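Local structure of gene activator AphA (Vibrio cholerae, 1YG2) at residues 120-125 against 159-164; 113-118 against 170-175; 23-28 against 33-38. The protein probably binds DNA as a dimeric winged-helix transcription factor that activates virulence genes in Vibrio cholerae. All coordinates share one frame; numbering follows the deposited sequence.

Contact 1 of 3, residues 120-125 against 159-164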
ATOM      1  N   GLU A 120      -7.730  -0.885 -15.956  1.00 62.28           N
ATOM      2  CA  GLU A 120      -7.959  -2.061 -16.784  1.00 62.90           C
ATOM      3  C   GLU A 120      -7.052  -3.210 -16.378  1.00 61.11           C
ATOM      4  O   GLU A 120      -7.485  -4.362 -16.330  1.00 61.09           O
ATOM      5  CB  GLU A 120      -7.766  -1.718 -18.263  1.00 65.13           C
ATOM      6  CG  GLU A 120      -8.843  -0.786 -18.805  1.00 69.27           C
ATOM      7  CD  GLU A 120     -10.256  -1.318 -18.580  1.00 71.92           C
ATOM      8  OE1 GLU A 120     -10.531  -2.473 -18.981  1.00 74.24           O
ATOM      9  OE2 GLU A 120     -11.091  -0.583 -18.007  1.00 72.46           O
ATOM     10  N   GLU A 121      -5.796  -2.904 -16.081  1.00 59.94           N
ATOM     11  CA  GLU A 121      -4.868  -3.936 -15.650  1.00 59.50           C
ATOM     12  C   GLU A 121      -5.399  -4.504 -14.337  1.00 58.01           C
ATOM     13  O   GLU A 121      -5.467  -5.720 -14.157  1.00 57.50           O
ATOM     14  CB  GLU A 121      -3.483  -3.345 -15.424  1.00 62.90           C
ATOM     15  CG  GLU A 121      -2.819  -2.818 -16.679  1.00 68.91           C
ATOM     16  CD  GLU A 121      -1.575  -2.014 -16.366  1.00 72.94           C
ATOM     17  OE1 GLU A 121      -0.714  -2.531 -15.620  1.00 75.80           O
ATOM     18  OE2 GLU A 121      -1.458  -0.868 -16.860  1.00 73.72           O
ATOM     19  N   SER A 122      -5.776  -3.609 -13.427  1.00 54.39           N
ATOM     20  CA  SER A 122      -6.310  -4.018 -12.134  1.00 51.19           C
ATOM     21  C   SER A 122      -7.504  -4.929 -12.347  1.00 48.92           C
ATOM     22  O   SER A 122      -7.666  -5.921 -11.640  1.00 48.00           O
ATOM     23  CB  SER A 122      -6.738  -2.800 -11.316  1.00 49.74           C
ATOM     24  OG  SER A 122      -5.623  -2.010 -10.967  1.00 51.52           O
ATOM     25  N   ARG A 123      -8.339  -4.591 -13.324  1.00 47.01           N
ATOM     26  CA  ARG A 123      -9.504  -5.406 -13.623  1.00 48.14           C
ATOM     27  C   ARG A 123      -9.071  -6.780 -14.082  1.00 47.57           C
ATOM     28  O   ARG A 123      -9.663  -7.781 -13.690  1.00 48.74           O
ATOM     29  CB  ARG A 123     -10.373  -4.750 -14.693  1.00 49.24           C
ATOM     30  CG  ARG A 123     -11.206  -3.597 -14.166  1.00 52.70           C
ATOM     31  CD  ARG A 123     -12.441  -3.376 -15.022  1.00 54.36           C
ATOM     32  NE  ARG A 123     -13.431  -2.541 -14.349  1.00 57.18           N
ATOM     33  CZ  ARG A 123     -13.373  -1.214 -14.285  1.00 58.93           C
ATOM     34  NH1 ARG A 123     -12.373  -0.565 -14.859  1.00 58.94           N
ATOM     35  NH2 ARG A 123     -14.317  -0.536 -13.647  1.00 60.31           N
ATOM     36  N   LYS A 124      -8.031  -6.824 -14.907  1.00 47.91           N
ATOM     37  CA  LYS A 124      -7.511  -8.092 -15.396  1.00 50.76           C
ATOM     38  C   LYS A 124      -6.961  -8.899 -14.228  1.00 49.70           C
ATOM     39  O   LYS A 124      -7.164 -10.101 -14.145  1.00 50.52           O
ATOM     40  CB  LYS A 124      -6.381  -7.875 -16.412  1.00 53.12           C
ATOM     41  CG  LYS A 124      -6.799  -7.201 -17.704  1.00 59.20           C
ATOM     42  CD  LYS A 124      -5.647  -7.163 -18.707  1.00 63.26           C
ATOM     43  CE  LYS A 124      -4.442  -6.397 -18.159  1.00 66.81           C
ATOM     44  NZ  LYS A 124      -3.317  -6.330 -19.141  1.00 69.68           N
ATOM     45  N   LEU A 125      -6.247  -8.228 -13.334  1.00 49.20           N
ATOM     46  CA  LEU A 125      -5.664  -8.895 -12.179  1.00 48.63           C
ATOM     47  C   LEU A 125      -6.747  -9.442 -11.246  1.00 46.71           C
ATOM     48  O   LEU A 125      -6.602 -10.527 -10.690  1.00 46.87           O
ATOM     49  CB  LEU A 125      -4.762  -7.920 -11.422  1.00 50.28           C
ATOM     50  CG  LEU A 125      -3.818  -8.520 -10.382  1.00 52.27           C
ATOM     51  CD1 LEU A 125      -2.916  -9.561 -11.045  1.00 53.14           C
ATOM     52  CD2 LEU A 125      -2.985  -7.408  -9.751  1.00 53.54           C
ATOM     53  N   LEU A 159      -9.846  -8.015  -2.516  1.00 41.53           N
ATOM     54  CA  LEU A 159     -10.621  -6.985  -1.836  1.00 38.17           C
ATOM     55  C   LEU A 159     -10.026  -5.594  -1.973  1.00 38.46           C
ATOM     56  O   LEU A 159     -10.738  -4.632  -2.278  1.00 39.71           O
ATOM     57  CB  LEU A 159     -10.778  -7.358  -0.361  1.00 38.11           C
ATOM     58  CG  LEU A 159     -11.595  -8.639  -0.151  1.00 38.38           C
ATOM     59  CD1 LEU A 159     -11.589  -9.060   1.315  1.00 36.89           C
ATOM     60  CD2 LEU A 159     -13.024  -8.390  -0.625  1.00 40.53           C
ATOM     61  N   VAL A 160      -8.723  -5.484  -1.758  1.00 38.18           N
ATOM     62  CA  VAL A 160      -8.061  -4.195  -1.859  1.00 40.00           C
ATOM     63  C   VAL A 160      -8.081  -3.681  -3.290  1.00 41.20           C
ATOM     64  O   VAL A 160      -8.517  -2.556  -3.551  1.00 42.85           O
ATOM     65  CB  VAL A 160      -6.605  -4.285  -1.373  1.00 42.42           C
ATOM     66  CG1 VAL A 160      -5.890  -2.975  -1.634  1.00 44.69           C
ATOM     67  CG2 VAL A 160      -6.579  -4.598   0.109  1.00 42.90           C
ATOM     68  N   ARG A 161      -7.619  -4.515  -4.213  1.00 40.99           N
ATOM     69  CA  ARG A 161      -7.581  -4.149  -5.621  1.00 42.99           C
ATOM     70  C   ARG A 161      -8.967  -3.720  -6.095  1.00 42.02           C
ATOM     71  O   ARG A 161      -9.105  -2.751  -6.839  1.00 39.29           O
ATOM     72  CB  ARG A 161      -7.098  -5.333  -6.453  1.00 47.55           C
ATOM     73  CG  ARG A 161      -6.498  -4.934  -7.769  1.00 55.43           C
ATOM     74  CD  ARG A 161      -5.203  -4.192  -7.533  1.00 62.38           C
ATOM     75  NE  ARG A 161      -4.489  -3.965  -8.782  1.00 68.43           N
ATOM     76  CZ  ARG A 161      -3.212  -3.620  -8.852  1.00 69.27           C
ATOM     77  NH1 ARG A 161      -2.506  -3.464  -7.739  1.00 71.21           N
ATOM     78  NH2 ARG A 161      -2.638  -3.436 -10.034  1.00 71.62           N
ATOM     79  N   GLN A 162      -9.993  -4.446  -5.659  1.00 42.17           N
ATOM     80  CA  GLN A 162     -11.366  -4.118  -6.032  1.00 43.06           C
ATOM     81  C   GLN A 162     -11.741  -2.760  -5.466  1.00 42.03           C
ATOM     82  O   GLN A 162     -12.421  -1.965  -6.118  1.00 43.78           O
ATOM     83  CB  GLN A 162     -12.334  -5.175  -5.503  1.00 44.76           C
ATOM     84  CG  GLN A 162     -12.460  -6.406  -6.393  1.00 49.39           C
ATOM     85  CD  GLN A 162     -13.390  -7.466  -5.809  1.00 53.32           C
ATOM     86  OE1 GLN A 162     -13.989  -8.254  -6.542  1.00 58.10           O
ATOM     87  NE2 GLN A 162     -13.499  -7.500  -4.486  1.00 53.40           N
ATOM     88  N   ALA A 163     -11.296  -2.492  -4.245  1.00 40.32           N
ATOM     89  CA  ALA A 163     -11.592  -1.218  -3.621  1.00 39.72           C
ATOM     90  C   ALA A 163     -10.900  -0.106  -4.406  1.00 37.77           C
ATOM     91  O   ALA A 163     -11.466   0.957  -4.617  1.00 34.91           O
ATOM     92  CB  ALA A 163     -11.122  -1.218  -2.166  1.00 41.70           C
ATOM     93  N   TRP A 164      -9.675  -0.361  -4.849  1.00 37.70           N
ATOM     94  CA  TRP A 164      -8.945   0.652  -5.599  1.00 38.96           C
ATOM     95  C   TRP A 164      -9.607   0.947  -6.954  1.00 39.39           C
ATOM     96  O   TRP A 164      -9.634   2.096  -7.409  1.00 37.16           O
ATOM     97  CB  TRP A 164      -7.498   0.216  -5.809  1.00 38.75           C
ATOM     98  CG  TRP A 164      -6.678   1.284  -6.434  1.00 42.14           C
ATOM     99  CD1 TRP A 164      -5.988   2.280  -5.794  1.00 40.08           C
ATOM    100  CD2 TRP A 164      -6.493   1.502  -7.837  1.00 43.83           C
ATOM    101  NE1 TRP A 164      -5.385   3.103  -6.718  1.00 41.09           N
ATOM    102  CE2 TRP A 164      -5.677   2.651  -7.976  1.00 42.26           C
ATOM    103  CE3 TRP A 164      -6.938   0.840  -8.990  1.00 46.69           C
ATOM    104  CZ2 TRP A 164      -5.297   3.150  -9.225  1.00 44.51           C
ATOM    105  CZ3 TRP A 164      -6.557   1.339 -10.235  1.00 50.89           C
ATOM    106  CH2 TRP A 164      -5.743   2.485 -10.340  1.00 49.29           C
TER
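Arg-161 reaches across to Ser-122 and Leu-125, and Trp-164 to Ser-122, in an antiparallel helix pair, where helix 145-177 folds back along helix 108-136 in the C-terminal helical region of this winged-helix activator. The local axes approach to 9.7 Å and run at 150° to each other, and the backbones come nearest at Ser-122 and Arg-161, whose CA atoms lie 6.6 Å apart. Arg-161 and Ser-122 contribute the largest shares of the interface. The CG of Arg-161 turns away from the backbone N, and a bend at chi2 (68°) then brings the guanidinium alongside the facing helix, between the tip of Leu-125 and the hydroxyl of Ser-122. Leu-125 comes over one face of this flat group, its CD2 lying 3.7 Å above the guanidinium plane and displaced toward the rim; the two side chains cross at about a right angle. On the Ser-122 side, OG lies 3.1 Å from Arg-161 NE and 3.4 Å from Arg-161 NH2. The clear hydrogen bond of this hydroxyl goes to Leu-118 O, one turn back along its own helix, which fixes its direction and helps to satisfy a buried polar atom. Glu-121 OE1 stays 6.0 Å from Arg-161 NH2, so the opposite charges are not in contact. A turn further on, the Trp-164 indole meets Phe-96 and Trp-167 at steep ring angles, and His-89 of the second subunit edge-to-face, so the intramolecular helix pair runs straight into the dimer interface. Within the helix pair the six-membered ring of the indole comes up to the hydroxyl of Ser-122, with CZ3 3.6 Å from Ser-122 OG.

Contact 2 of 3, residues 113-118 against 170-175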
ATOM      1  N   LEU A 113      -5.361   9.285 -18.512  1.00 66.58           N
ATOM      2  CA  LEU A 113      -5.001   8.154 -19.351  1.00 66.91           C
ATOM      3  C   LEU A 113      -4.181   7.131 -18.578  1.00 66.64           C
ATOM      4  O   LEU A 113      -4.340   5.925 -18.764  1.00 65.18           O
ATOM      5  CB  LEU A 113      -4.218   8.641 -20.570  1.00 69.04           C
ATOM      6  CG  LEU A 113      -4.947   9.671 -21.434  1.00 69.84           C
ATOM      7  CD1 LEU A 113      -4.018  10.138 -22.545  1.00 72.03           C
ATOM      8  CD2 LEU A 113      -6.226   9.069 -22.011  1.00 69.86           C
ATOM      9  N   GLN A 114      -3.302   7.612 -17.709  1.00 66.53           N
ATOM     10  CA  GLN A 114      -2.478   6.717 -16.911  1.00 67.45           C
ATOM     11  C   GLN A 114      -3.344   5.991 -15.881  1.00 65.61           C
ATOM     12  O   GLN A 114      -3.057   4.860 -15.498  1.00 65.46           O
ATOM     13  CB  GLN A 114      -1.368   7.505 -16.211  1.00 70.41           C
ATOM     14  CG  GLN A 114      -0.335   8.091 -17.173  1.00 76.08           C
ATOM     15  CD  GLN A 114       0.683   8.994 -16.488  1.00 78.61           C
ATOM     16  OE1 GLN A 114       1.357   8.590 -15.536  1.00 79.65           O
ATOM     17  NE2 GLN A 114       0.803  10.224 -16.978  1.00 80.67           N
ATOM     18  N   LEU A 115      -4.412   6.649 -15.442  1.00 63.86           N
ATOM     19  CA  LEU A 115      -5.315   6.064 -14.459  1.00 61.43           C
ATOM     20  C   LEU A 115      -6.185   5.005 -15.139  1.00 61.47           C
ATOM     21  O   LEU A 115      -6.237   3.854 -14.702  1.00 58.91           O
ATOM     22  CB  LEU A 115      -6.193   7.157 -13.841  1.00 58.64           C
ATOM     23  CG  LEU A 115      -6.995   6.818 -12.583  1.00 57.93           C
ATOM     24  CD1 LEU A 115      -6.058   6.394 -11.463  1.00 57.32           C
ATOM     25  CD2 LEU A 115      -7.799   8.030 -12.156  1.00 56.83           C
ATOM     26  N   ALA A 116      -6.860   5.403 -16.214  1.00 62.24           N
ATOM     27  CA  ALA A 116      -7.722   4.489 -16.956  1.00 64.31           C
ATOM     28  C   ALA A 116      -6.937   3.243 -17.340  1.00 64.84           C
ATOM     29  O   ALA A 116      -7.466   2.131 -17.322  1.00 64.99           O
ATOM     30  CB  ALA A 116      -8.261   5.176 -18.203  1.00 63.96           C
ATOM     31  N   GLU A 117      -5.667   3.430 -17.677  1.00 65.15           N
ATOM     32  CA  GLU A 117      -4.825   2.307 -18.046  1.00 67.09           C
ATOM     33  C   GLU A 117      -4.646   1.339 -16.884  1.00 67.02           C
ATOM     34  O   GLU A 117      -4.884   0.145 -17.032  1.00 67.85           O
ATOM     35  CB  GLU A 117      -3.447   2.783 -18.501  1.00 70.16           C
ATOM     36  CG  GLU A 117      -2.465   1.635 -18.684  1.00 74.09           C
ATOM     37  CD  GLU A 117      -1.141   1.883 -17.988  1.00 77.16           C
ATOM     38  OE1 GLU A 117      -1.098   2.748 -17.087  1.00 78.08           O
ATOM     39  OE2 GLU A 117      -0.148   1.203 -18.337  1.00 78.85           O
ATOM     40  N   LEU A 118      -4.221   1.852 -15.731  1.00 66.00           N
ATOM     41  CA  LEU A 118      -4.002   0.999 -14.565  1.00 66.11           C
ATOM     42  C   LEU A 118      -5.279   0.366 -14.012  1.00 64.34           C
ATOM     43  O   LEU A 118      -5.226  -0.624 -13.280  1.00 64.34           O
ATOM     44  CB  LEU A 118      -3.284   1.778 -13.455  1.00 67.30           C
ATOM     45  CG  LEU A 118      -1.760   1.909 -13.587  1.00 68.70           C
ATOM     46  CD1 LEU A 118      -1.204   2.644 -12.382  1.00 69.03           C
ATOM     47  CD2 LEU A 118      -1.120   0.528 -13.681  1.00 69.62           C
ATOM     48  N   GLU A 170     -14.409   6.335  -9.567  1.00 46.05           N
ATOM     49  CA  GLU A 170     -14.976   7.566  -9.025  1.00 45.89           C
ATOM     50  C   GLU A 170     -14.168   8.772  -9.479  1.00 46.34           C
ATOM     51  O   GLU A 170     -14.728   9.816  -9.803  1.00 46.16           O
ATOM     52  CB  GLU A 170     -15.018   7.527  -7.499  1.00 45.16           C
ATOM     53  CG  GLU A 170     -16.146   6.695  -6.952  1.00 43.31           C
ATOM     54  CD  GLU A 170     -16.341   6.894  -5.468  1.00 45.01           C
ATOM     55  OE1 GLU A 170     -16.282   8.051  -4.997  1.00 43.74           O
ATOM     56  OE2 GLU A 170     -16.570   5.893  -4.768  1.00 44.39           O
ATOM     57  N   VAL A 171     -12.850   8.626  -9.499  1.00 46.23           N
ATOM     58  CA  VAL A 171     -11.990   9.716  -9.932  1.00 47.92           C
ATOM     59  C   VAL A 171     -12.211   9.966 -11.416  1.00 49.68           C
ATOM     60  O   VAL A 171     -12.405  11.103 -11.840  1.00 50.35           O
ATOM     61  CB  VAL A 171     -10.506   9.386  -9.714  1.00 46.19           C
ATOM     62  CG1 VAL A 171      -9.639  10.481 -10.328  1.00 45.25           C
ATOM     63  CG2 VAL A 171     -10.217   9.243  -8.224  1.00 43.84           C
ATOM     64  N   LEU A 172     -12.181   8.891 -12.198  1.00 52.29           N
ATOM     65  CA  LEU A 172     -12.374   8.980 -13.642  1.00 54.06           C
ATOM     66  C   LEU A 172     -13.639   9.741 -13.987  1.00 55.74           C
ATOM     67  O   LEU A 172     -13.685  10.451 -14.991  1.00 57.32           O
ATOM     68  CB  LEU A 172     -12.412   7.579 -14.254  1.00 53.44           C
ATOM     69  CG  LEU A 172     -11.068   6.859 -14.137  1.00 53.57           C
ATOM     70  CD1 LEU A 172     -11.172   5.450 -14.671  1.00 54.16           C
ATOM     71  CD2 LEU A 172     -10.016   7.639 -14.903  1.00 56.37           C
ATOM     72  N   ALA A 173     -14.660   9.604 -13.146  1.00 57.25           N
ATOM     73  CA  ALA A 173     -15.921  10.296 -13.368  1.00 59.73           C
ATOM     74  C   ALA A 173     -15.766  11.789 -13.112  1.00 62.45           C
ATOM     75  O   ALA A 173     -16.147  12.608 -13.945  1.00 63.76           O
ATOM     76  CB  ALA A 173     -16.998   9.724 -12.464  1.00 58.67           C
ATOM     77  N   GLU A 174     -15.212  12.139 -11.956  1.00 64.58           N
ATOM     78  CA  GLU A 174     -15.017  13.538 -11.598  1.00 67.83           C
ATOM     79  C   GLU A 174     -14.178  14.277 -12.627  1.00 68.76           C
ATOM     80  O   GLU A 174     -14.415  15.451 -12.909  1.00 69.25           O
ATOM     81  CB  GLU A 174     -14.333  13.650 -10.235  1.00 68.91           C
ATOM     82  CG  GLU A 174     -15.155  13.142  -9.067  1.00 72.42           C
ATOM     83  CD  GLU A 174     -16.456  13.897  -8.888  1.00 74.25           C
ATOM     84  OE1 GLU A 174     -16.437  15.145  -8.902  1.00 74.64           O
ATOM     85  OE2 GLU A 174     -17.500  13.233  -8.729  1.00 77.80           O
ATOM     86  N   LEU A 175     -13.190  13.588 -13.182  1.00 70.36           N
ATOM     87  CA  LEU A 175     -12.316  14.200 -14.171  1.00 73.72           C
ATOM     88  C   LEU A 175     -13.063  14.594 -15.450  1.00 76.58           C
ATOM     89  O   LEU A 175     -12.488  15.223 -16.340  1.00 78.52           O
ATOM     90  CB  LEU A 175     -11.140  13.262 -14.484  1.00 72.09           C
ATOM     91  CG  LEU A 175     -10.097  13.161 -13.358  1.00 71.06           C
ATOM     92  CD1 LEU A 175      -9.067  12.092 -13.670  1.00 69.83           C
ATOM     93  CD2 LEU A 175      -9.417  14.509 -13.176  1.00 69.55           C
TER
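Leu-115 pushes its CD2 methyl into the angle between Val-171 and Leu-172, overlapping CG1 of the first and CD2 of the second. Both contacts are equally close: Leu-115 CD2 lies 3.6 Å from Val-171 CG1, and it is also 3.6 Å from Leu-172 CD2. One methyl therefore bridges two successive residues of the opposite helix. Leu-115 reaches them with its CG turned away from the backbone N (chi1 -167°), and it crosses Val-171 at about a right angle. Leu-172 meets it along more of its length, since Leu-172 CD2 also lies 3.9 Å from Leu-115 CG and 4.0 Å from Leu-115 CB. The same Leu-172 methyl grazes the next residue on helix 108-136, standing 4.1 Å from Ala-116 N; the small Ala-116 CB lies a little further off, and the CA atoms of Ala-116 and Leu-172 mark the closest backbone approach, at 7.3 Å. No hydrogen bond joins the two segments, and dispersion between branched aliphatic groups does the work. Leu-115 and Val-171 are buried, with Leu-100 of helix 95-101 packing on Val-171 and Trp-164 on Leu-115. On the flank of helix 145-177, Glu-170 forms a salt bridge with Arg-155 of the second subunit. With local axes 10.5 Å apart and 149° between their directions, the leucine-rich seam is that of an antiparallel helical hairpin, consistent with the coiled-coil-like C-terminal dimerisation region of PadR-family regulators.

Contact 3 of 3, residues 23-28 against 33-38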
ATOM      1  N   LYS A  23       9.368 -22.179  -6.760  1.00 51.68           N
ATOM      2  CA  LYS A  23       8.063 -22.547  -7.296  1.00 51.45           C
ATOM      3  C   LYS A  23       6.955 -21.923  -6.449  1.00 51.02           C
ATOM      4  O   LYS A  23       5.857 -21.663  -6.940  1.00 50.05           O
ATOM      5  CB  LYS A  23       7.912 -24.058  -7.326  1.00 51.63           C
ATOM      6  N   GLU A  24       7.247 -21.697  -5.170  1.00 50.31           N
ATOM      7  CA  GLU A  24       6.280 -21.091  -4.265  1.00 49.24           C
ATOM      8  C   GLU A  24       6.077 -19.631  -4.643  1.00 46.08           C
ATOM      9  O   GLU A  24       4.945 -19.149  -4.687  1.00 46.07           O
ATOM     10  CB  GLU A  24       6.771 -21.164  -2.814  1.00 54.02           C
ATOM     11  CG  GLU A  24       6.899 -22.566  -2.233  1.00 59.24           C
ATOM     12  CD  GLU A  24       5.589 -23.323  -2.240  1.00 63.10           C
ATOM     13  OE1 GLU A  24       4.543 -22.712  -1.929  1.00 65.35           O
ATOM     14  OE2 GLU A  24       5.605 -24.533  -2.549  1.00 66.53           O
ATOM     15  N   PHE A  25       7.178 -18.937  -4.921  1.00 43.65           N
ATOM     16  CA  PHE A  25       7.132 -17.526  -5.284  1.00 44.35           C
ATOM     17  C   PHE A  25       6.422 -17.246  -6.607  1.00 46.98           C
ATOM     18  O   PHE A  25       5.939 -16.134  -6.832  1.00 47.77           O
ATOM     19  CB  PHE A  25       8.545 -16.922  -5.303  1.00 42.00           C
ATOM     20  CG  PHE A  25       9.091 -16.588  -3.931  1.00 38.23           C
ATOM     21  CD1 PHE A  25       9.705 -17.557  -3.148  1.00 38.99           C
ATOM     22  CD2 PHE A  25       8.959 -15.305  -3.412  1.00 38.07           C
ATOM     23  CE1 PHE A  25      10.192 -17.251  -1.862  1.00 38.26           C
ATOM     24  CE2 PHE A  25       9.440 -14.990  -2.128  1.00 38.38           C
ATOM     25  CZ  PHE A  25      10.054 -15.968  -1.355  1.00 37.02           C
ATOM     26  N   SER A  26       6.359 -18.236  -7.490  1.00 48.35           N
ATOM     27  CA  SER A  26       5.656 -18.038  -8.752  1.00 50.16           C
ATOM     28  C   SER A  26       4.255 -18.620  -8.589  1.00 49.89           C
ATOM     29  O   SER A  26       3.470 -18.642  -9.532  1.00 51.07           O
ATOM     30  CB  SER A  26       6.392 -18.718  -9.911  1.00 51.57           C
ATOM     31  OG  SER A  26       6.471 -20.119  -9.728  1.00 54.91           O
ATOM     32  N   ALA A  27       3.952 -19.088  -7.376  1.00 48.39           N
ATOM     33  CA  ALA A  27       2.640 -19.645  -7.067  1.00 45.51           C
ATOM     34  C   ALA A  27       1.957 -18.868  -5.928  1.00 44.47           C
ATOM     35  O   ALA A  27       1.880 -17.634  -5.972  1.00 44.93           O
ATOM     36  CB  ALA A  27       2.757 -21.126  -6.707  1.00 44.11           C
ATOM     37  N   SER A  28       1.480 -19.581  -4.909  1.00 40.67           N
ATOM     38  CA  SER A  28       0.773 -18.960  -3.791  1.00 40.26           C
ATOM     39  C   SER A  28       1.483 -17.783  -3.120  1.00 39.16           C
ATOM     40  O   SER A  28       0.835 -16.809  -2.732  1.00 38.29           O
ATOM     41  CB  SER A  28       0.430 -20.009  -2.725  1.00 39.46           C
ATOM     42  OG  SER A  28       1.594 -20.473  -2.055  1.00 45.66           O
ATOM     43  N   TRP A  33       3.695 -11.638  -2.039  1.00 38.86           N
ATOM     44  CA  TRP A  33       5.081 -11.211  -2.052  1.00 40.26           C
ATOM     45  C   TRP A  33       5.717 -11.458  -3.413  1.00 41.14           C
ATOM     46  O   TRP A  33       5.877 -12.592  -3.851  1.00 39.03           O
ATOM     47  CB  TRP A  33       5.872 -11.919  -0.948  1.00 40.10           C
ATOM     48  CG  TRP A  33       7.113 -11.191  -0.598  1.00 40.26           C
ATOM     49  CD1 TRP A  33       8.291 -11.196  -1.284  1.00 43.38           C
ATOM     50  CD2 TRP A  33       7.277 -10.266   0.474  1.00 42.22           C
ATOM     51  NE1 TRP A  33       9.182 -10.325  -0.705  1.00 42.94           N
ATOM     52  CE2 TRP A  33       8.580  -9.737   0.382  1.00 43.99           C
ATOM     53  CE3 TRP A  33       6.443  -9.823   1.513  1.00 43.35           C
ATOM     54  CZ2 TRP A  33       9.078  -8.793   1.283  1.00 44.08           C
ATOM     55  CZ3 TRP A  33       6.934  -8.882   2.411  1.00 44.59           C
ATOM     56  CH2 TRP A  33       8.240  -8.378   2.289  1.00 45.14           C
ATOM     57  N   LYS A  34       6.088 -10.367  -4.069  1.00 43.50           N
ATOM     58  CA  LYS A  34       6.691 -10.425  -5.385  1.00 46.41           C
ATOM     59  C   LYS A  34       8.217 -10.424  -5.314  1.00 47.00           C
ATOM     60  O   LYS A  34       8.821  -9.475  -4.818  1.00 47.72           O
ATOM     61  CB  LYS A  34       6.195  -9.229  -6.203  1.00 51.49           C
ATOM     62  CG  LYS A  34       6.545  -9.251  -7.678  1.00 54.90           C
ATOM     63  CD  LYS A  34       7.802  -8.456  -7.980  1.00 59.15           C
ATOM     64  CE  LYS A  34       7.898  -8.174  -9.478  1.00 60.03           C
ATOM     65  NZ  LYS A  34       6.698  -7.421  -9.965  1.00 61.21           N
ATOM     66  N   ALA A  35       8.831 -11.498  -5.800  1.00 45.15           N
ATOM     67  CA  ALA A  35      10.290 -11.615  -5.823  1.00 45.47           C
ATOM     68  C   ALA A  35      10.693 -12.532  -6.976  1.00 45.14           C
ATOM     69  O   ALA A  35      10.023 -13.526  -7.236  1.00 44.03           O
ATOM     70  CB  ALA A  35      10.806 -12.184  -4.493  1.00 41.86           C
ATOM     71  N   SER A  36      11.781 -12.206  -7.667  1.00 47.19           N
ATOM     72  CA  SER A  36      12.241 -13.038  -8.786  1.00 48.87           C
ATOM     73  C   SER A  36      13.071 -14.218  -8.304  1.00 50.31           C
ATOM     74  O   SER A  36      13.655 -14.173  -7.223  1.00 49.59           O
ATOM     75  CB  SER A  36      13.097 -12.217  -9.741  1.00 47.99           C
ATOM     76  OG  SER A  36      14.307 -11.828  -9.114  1.00 49.54           O
ATOM     77  N   HIS A  37      13.122 -15.274  -9.112  1.00 54.58           N
ATOM     78  CA  HIS A  37      13.908 -16.459  -8.778  1.00 57.03           C
ATOM     79  C   HIS A  37      15.307 -15.996  -8.393  1.00 58.34           C
ATOM     80  O   HIS A  37      15.926 -16.528  -7.471  1.00 58.57           O
ATOM     81  CB  HIS A  37      13.996 -17.400  -9.987  1.00 60.17           C
ATOM     82  CG  HIS A  37      12.847 -18.352 -10.106  1.00 63.70           C
ATOM     83  ND1 HIS A  37      11.529 -17.945 -10.066  1.00 66.11           N
ATOM     84  CD2 HIS A  37      12.817 -19.697 -10.267  1.00 65.97           C
ATOM     85  CE1 HIS A  37      10.739 -18.996 -10.195  1.00 66.31           C
ATOM     86  NE2 HIS A  37      11.496 -20.073 -10.318  1.00 66.53           N
ATOM     87  N   GLN A  38      15.789 -14.988  -9.113  1.00 59.32           N
ATOM     88  CA  GLN A  38      17.107 -14.428  -8.876  1.00 60.85           C
ATOM     89  C   GLN A  38      17.202 -13.960  -7.428  1.00 58.49           C
ATOM     90  O   GLN A  38      17.948 -14.525  -6.627  1.00 59.30           O
ATOM     91  CB  GLN A  38      17.338 -13.249  -9.821  1.00 64.44           C
ATOM     92  CG  GLN A  38      18.704 -13.228 -10.486  1.00 70.81           C
ATOM     93  CD  GLN A  38      19.845 -13.122  -9.493  1.00 73.68           C
ATOM     94  OE1 GLN A  38      20.124 -14.059  -8.744  1.00 75.85           O
ATOM     95  NE2 GLN A  38      20.514 -11.974  -9.484  1.00 76.09           N
TER
HETATM   96  O   HOH W   1       6.802 -13.961  -6.082  1.00 49.64           O
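Phe-25 spans the turn of a helix-turn-helix, from the end of helix 18-25 to the segment that leads into helix 37-49, the probable recognition helix of the winged-helix domain. Its CB passes 4.2 Å from Ala-35 O. With CG set opposite the carbonyl carbon (chi1 -79°), the ring is placed against Ala-35 and Trp-33, and CD2 packs 3.8 Å from the Ala-35 CB methyl. Further out, CE2 keeps touch with that methyl and also meets Trp-33 CD1 at 4.1 Å, the indole atom lying at the edge of the phenyl ring. The two aromatic side chains run side by side in the same direction. Leu-3, Val-6 and Ile-7 of helix 3-13 and Val-40 of helix 37-49 complete the small hydrophobic core around the ring. A water accepts from Ala-35 N (3.2 Å) and lies within hydrogen-bonding distance of Trp-33 O; its link to Phe-25 O is too short to be trusted. At the exposed edge of the contact, Ser-26 CB lies 4.4 Å from His-37 CE1, near the imidazole plane, while Ser-26 OG donates to Lys-23 O (3.2 Å) from 45° above that carbonyl's plane.

Overall arrangement
Contacts 1 and 2 hold the same two helices, 108-136 and 145-177, with their centres 13 Å apart. Contact 1 is nested within the loop closed by contact 2, and Trp-164 touches Leu-115 and thereby joins them. Contact 3 belongs to the N-terminal PadR-like region, about 20 Å from contact 1 and 31 Å from contact 2, centre to centre, and touches neither. All three are only partly buried and lie within reach of the second subunit. Their chemistry differs: contact 2 is purely aliphatic, contact 1 sets an arginine and an indole around a buried hydroxyl, and contact 3 combines an aromatic core with a water beside the backbone and an exposed serine-histidine contact through carbon atoms.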